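Local structure of FixK2 protein (Bradyrhizobium japonicum, 4I2O) at residues 67-72 with 108-113. The protein probably binds DNA as a transcription factor of the CRP/FNR superfamily linked to nitrogen fixation. The protein carries 1 engineered substitution. Sequence-based numbering, arbitrary orientation.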
ATOM      1  N   GLY A  67     -18.913  12.777   9.803  1.00 23.91           N
ATOM      2  CA  GLY A  67     -17.584  13.371   9.809  1.00 20.35           C
ATOM      3  C   GLY A  67     -16.561  12.667   8.917  1.00 22.94           C
ATOM      4  O   GLY A  67     -16.890  12.231   7.832  1.00 23.96           O
ATOM      5  N   ALA A  68     -15.304  12.645   9.340  1.00 17.80           N
ATOM      6  CA  ALA A  68     -14.224  12.138   8.465  1.00 20.18           C
ATOM      7  C   ALA A  68     -12.977  11.938   9.296  1.00 19.19           C
ATOM      8  O   ALA A  68     -12.703  12.725  10.216  1.00 19.54           O
ATOM      9  CB  ALA A  68     -13.945  13.154   7.308  1.00 23.86           C
ATOM     10  N   VAL A  69     -12.191  10.940   8.903  1.00 19.28           N
ATOM     11  CA  VAL A  69     -11.002  10.543   9.677  1.00 15.79           C
ATOM     12  C   VAL A  69      -9.825  10.398   8.704  1.00 18.85           C
ATOM     13  O   VAL A  69      -9.996   9.934   7.590  1.00 19.67           O
ATOM     14  CB  VAL A  69     -11.302   9.195  10.397  1.00 16.71           C
ATOM     15  CG1 VAL A  69     -10.028   8.648  11.136  1.00 22.88           C
ATOM     16  CG2 VAL A  69     -12.446   9.407  11.449  1.00 16.70           C
ATOM     17  N   ARG A  70      -8.629  10.763   9.134  1.00 16.93           N
ATOM     18  CA  ARG A  70      -7.426  10.426   8.329  1.00 17.73           C
ATOM     19  C   ARG A  70      -6.537   9.421   9.043  1.00 19.71           C
ATOM     20  O   ARG A  70      -6.348   9.528  10.250  1.00 20.93           O
ATOM     21  CB  ARG A  70      -6.640  11.717   8.023  1.00 16.91           C
ATOM     22  CG  ARG A  70      -6.255  12.515   9.292  1.00 17.69           C
ATOM     23  CD  ARG A  70      -5.414  13.851   8.974  1.00 20.20           C
ATOM     24  NE  ARG A  70      -5.273  14.593  10.216  1.00 24.11           N
ATOM     25  CZ  ARG A  70      -5.972  15.692  10.539  1.00 21.08           C
ATOM     26  NH1 ARG A  70      -6.765  16.318   9.673  1.00 21.50           N
ATOM     27  NH2 ARG A  70      -5.819  16.225  11.738  1.00 22.97           N
ATOM     28  N   SER A  71      -5.986   8.455   8.299  1.00 19.30           N
ATOM     29  CA  SER A  71      -5.043   7.471   8.833  1.00 18.13           C
ATOM     30  C   SER A  71      -3.711   7.815   8.195  1.00 20.20           C
ATOM     31  O   SER A  71      -3.676   8.026   6.982  1.00 19.04           O
ATOM     32  CB  SER A  71      -5.410   6.008   8.409  1.00 27.72           C
ATOM     33  OG  SER A  71      -6.540   5.537   9.155  1.00 36.59           O
ATOM     34  N   TYR A  72      -2.641   7.872   9.000  1.00 17.75           N
ATOM     35  CA  TYR A  72      -1.347   8.333   8.491  1.00 20.60           C
ATOM     36  C   TYR A  72      -0.158   7.773   9.243  1.00 22.04           C
ATOM     37  O   TYR A  72      -0.272   7.188  10.357  1.00 20.17           O
ATOM     38  CB  TYR A  72      -1.313   9.862   8.559  1.00 17.75           C
ATOM     39  CG  TYR A  72      -1.417  10.336   9.947  1.00 19.66           C
ATOM     40  CD1 TYR A  72      -0.278  10.519  10.728  1.00 23.76           C
ATOM     41  CD2 TYR A  72      -2.681  10.522  10.535  1.00 24.75           C
ATOM     42  CE1 TYR A  72      -0.381  10.921  12.058  1.00 28.46           C
ATOM     43  CE2 TYR A  72      -2.794  10.902  11.831  1.00 30.64           C
ATOM     44  CZ  TYR A  72      -1.659  11.096  12.590  1.00 33.36           C
ATOM     45  OH  TYR A  72      -1.811  11.482  13.890  1.00 35.45           O
ATOM     46  N   ILE A 108     -12.565  16.461  11.121  1.00 20.94           N
ATOM     47  CA  ILE A 108     -13.606  17.435  11.570  1.00 20.10           C
ATOM     48  C   ILE A 108     -14.322  16.725  12.698  1.00 21.52           C
ATOM     49  O   ILE A 108     -14.105  15.545  12.900  1.00 24.75           O
ATOM     50  CB  ILE A 108     -14.623  17.761  10.439  1.00 25.08           C
ATOM     51  CG1 ILE A 108     -15.103  16.481   9.731  1.00 26.86           C
ATOM     52  CG2 ILE A 108     -13.991  18.725   9.392  1.00 28.08           C
ATOM     53  CD1 ILE A 108     -16.253  16.713   8.729  1.00 27.22           C
ATOM     54  N   ASP A 109     -15.137  17.447  13.481  1.00 22.07           N
ATOM     55  CA  ASP A 109     -15.929  16.711  14.491  1.00 21.81           C
ATOM     56  C   ASP A 109     -16.560  15.467  13.871  1.00 23.76           C
ATOM     57  O   ASP A 109     -17.189  15.579  12.792  1.00 24.19           O
ATOM     58  CB  ASP A 109     -17.059  17.611  15.049  1.00 23.72           C
ATOM     59  CG  ASP A 109     -16.542  18.737  15.907  1.00 31.85           C
ATOM     60  OD1 ASP A 109     -15.333  18.755  16.158  1.00 28.73           O
ATOM     61  OD2 ASP A 109     -17.343  19.603  16.356  1.00 30.49           O
ATOM     62  N   THR A 110     -16.433  14.310  14.550  1.00 23.10           N
ATOM     63  CA  THR A 110     -16.789  13.018  13.928  1.00 20.10           C
ATOM     64  C   THR A 110     -17.485  12.143  14.951  1.00 23.81           C
ATOM     65  O   THR A 110     -17.070  12.110  16.124  1.00 23.73           O
ATOM     66  CB  THR A 110     -15.507  12.335  13.466  1.00 20.39           C
ATOM     67  OG1 THR A 110     -15.016  13.082  12.327  1.00 26.09           O
ATOM     68  CG2 THR A 110     -15.749  10.877  12.987  1.00 22.98           C
ATOM     69  N   SER A 111     -18.550  11.452  14.522  1.00 22.65           N
ATOM     70  CA  SER A 111     -19.161  10.428  15.380  1.00 19.27           C
ATOM     71  C   SER A 111     -18.885   9.053  14.770  1.00 22.82           C
ATOM     72  O   SER A 111     -18.896   8.882  13.557  1.00 28.03           O
ATOM     73  CB  SER A 111     -20.669  10.664  15.546  1.00 21.80           C
ATOM     74  OG  SER A 111     -21.326  10.731  14.285  1.00 28.37           O
ATOM     75  N   VAL A 112     -18.555   8.092  15.625  1.00 27.55           N
ATOM     76  CA  VAL A 112     -18.264   6.762  15.137  1.00 25.62           C
ATOM     77  C   VAL A 112     -19.128   5.762  15.918  1.00 28.45           C
ATOM     78  O   VAL A 112     -19.698   6.067  16.991  1.00 31.68           O
ATOM     79  CB  VAL A 112     -16.787   6.400  15.340  1.00 25.30           C
ATOM     80  CG1 VAL A 112     -15.874   7.363  14.499  1.00 28.94           C
ATOM     81  CG2 VAL A 112     -16.450   6.414  16.844  1.00 32.05           C
ATOM     82  N   ARG A 113     -19.226   4.560  15.380  1.00 26.92           N
ATOM     83  CA  ARG A 113     -19.694   3.414  16.193  1.00 29.34           C
ATOM     84  C   ARG A 113     -18.439   2.554  16.397  1.00 29.99           C
ATOM     85  O   ARG A 113     -17.546   2.525  15.529  1.00 30.64           O
ATOM     86  CB  ARG A 113     -20.753   2.615  15.441  1.00 32.31           C
ATOM     87  CG  ARG A 113     -22.013   3.417  15.110  1.00 49.43           C
ATOM     88  CD  ARG A 113     -23.152   2.602  14.498  1.00 59.48           C
ATOM     89  NE  ARG A 113     -22.715   1.506  13.633  1.00 70.11           N
ATOM     90  CZ  ARG A 113     -23.553   0.638  13.060  1.00 80.31           C
ATOM     91  NH1 ARG A 113     -24.866   0.753  13.253  1.00 83.11           N
ATOM     92  NH2 ARG A 113     -23.090  -0.348  12.289  1.00 82.64           N
TER
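Thr110 meets the backbone at Gly67 and Ala68 through its hydroxyl, which does two jobs at once. Thr110 OG1 accepts a hydrogen bond from Ala68 N at 3.0 Å, nearly straight at 160°, and donates one to Ile108 O, with Thr110 OG1 2.7 Å from that oxygen and lying above its carbonyl plane. The chi1 of Thr110 (-71°) sets OG1 beside its backbone N, with CG2 anti to that N and touching Val69, whose CG2 lies 3.9 Å from Thr110 CG2 where the two side chains cross at about a right angle. Ile108 adds apolar contacts to Gly67 and Ala68: Ile108 CD1 rests 3.8 Å from Gly67 CA, and Ile108 CG1 packs against Ala68 CB at 4.3 Å. Gly67 has little choice of residue type, since a beta carbon would run into Thr110 OG1 and Asp109 O, and the backbone angles would also press it against the carbonyl oxygen of the preceding residue.

Further out, Ala68 pairs by backbone with Ile107 and Val69 with His86, while Ser111 OG bonds to Thr66 OG1, just before Gly67. Asp109 turns away, and its OD1 hydrogen-bonds to Lys47 N. The contact thus joins strands 69-74 and 110-116, which belong to different sheets of the cupin-type cyclic nucleotide-binding fold, near their starts. A valine in place of Thr110 would probably leave Ala68 N and Ile108 O without their shared partner and let the two segments shift apart. One hydroxyl supplies the single hydrogen bond between the segments and hands its own proton to Ile108 O, a side-chain link where no backbone pairing joins them.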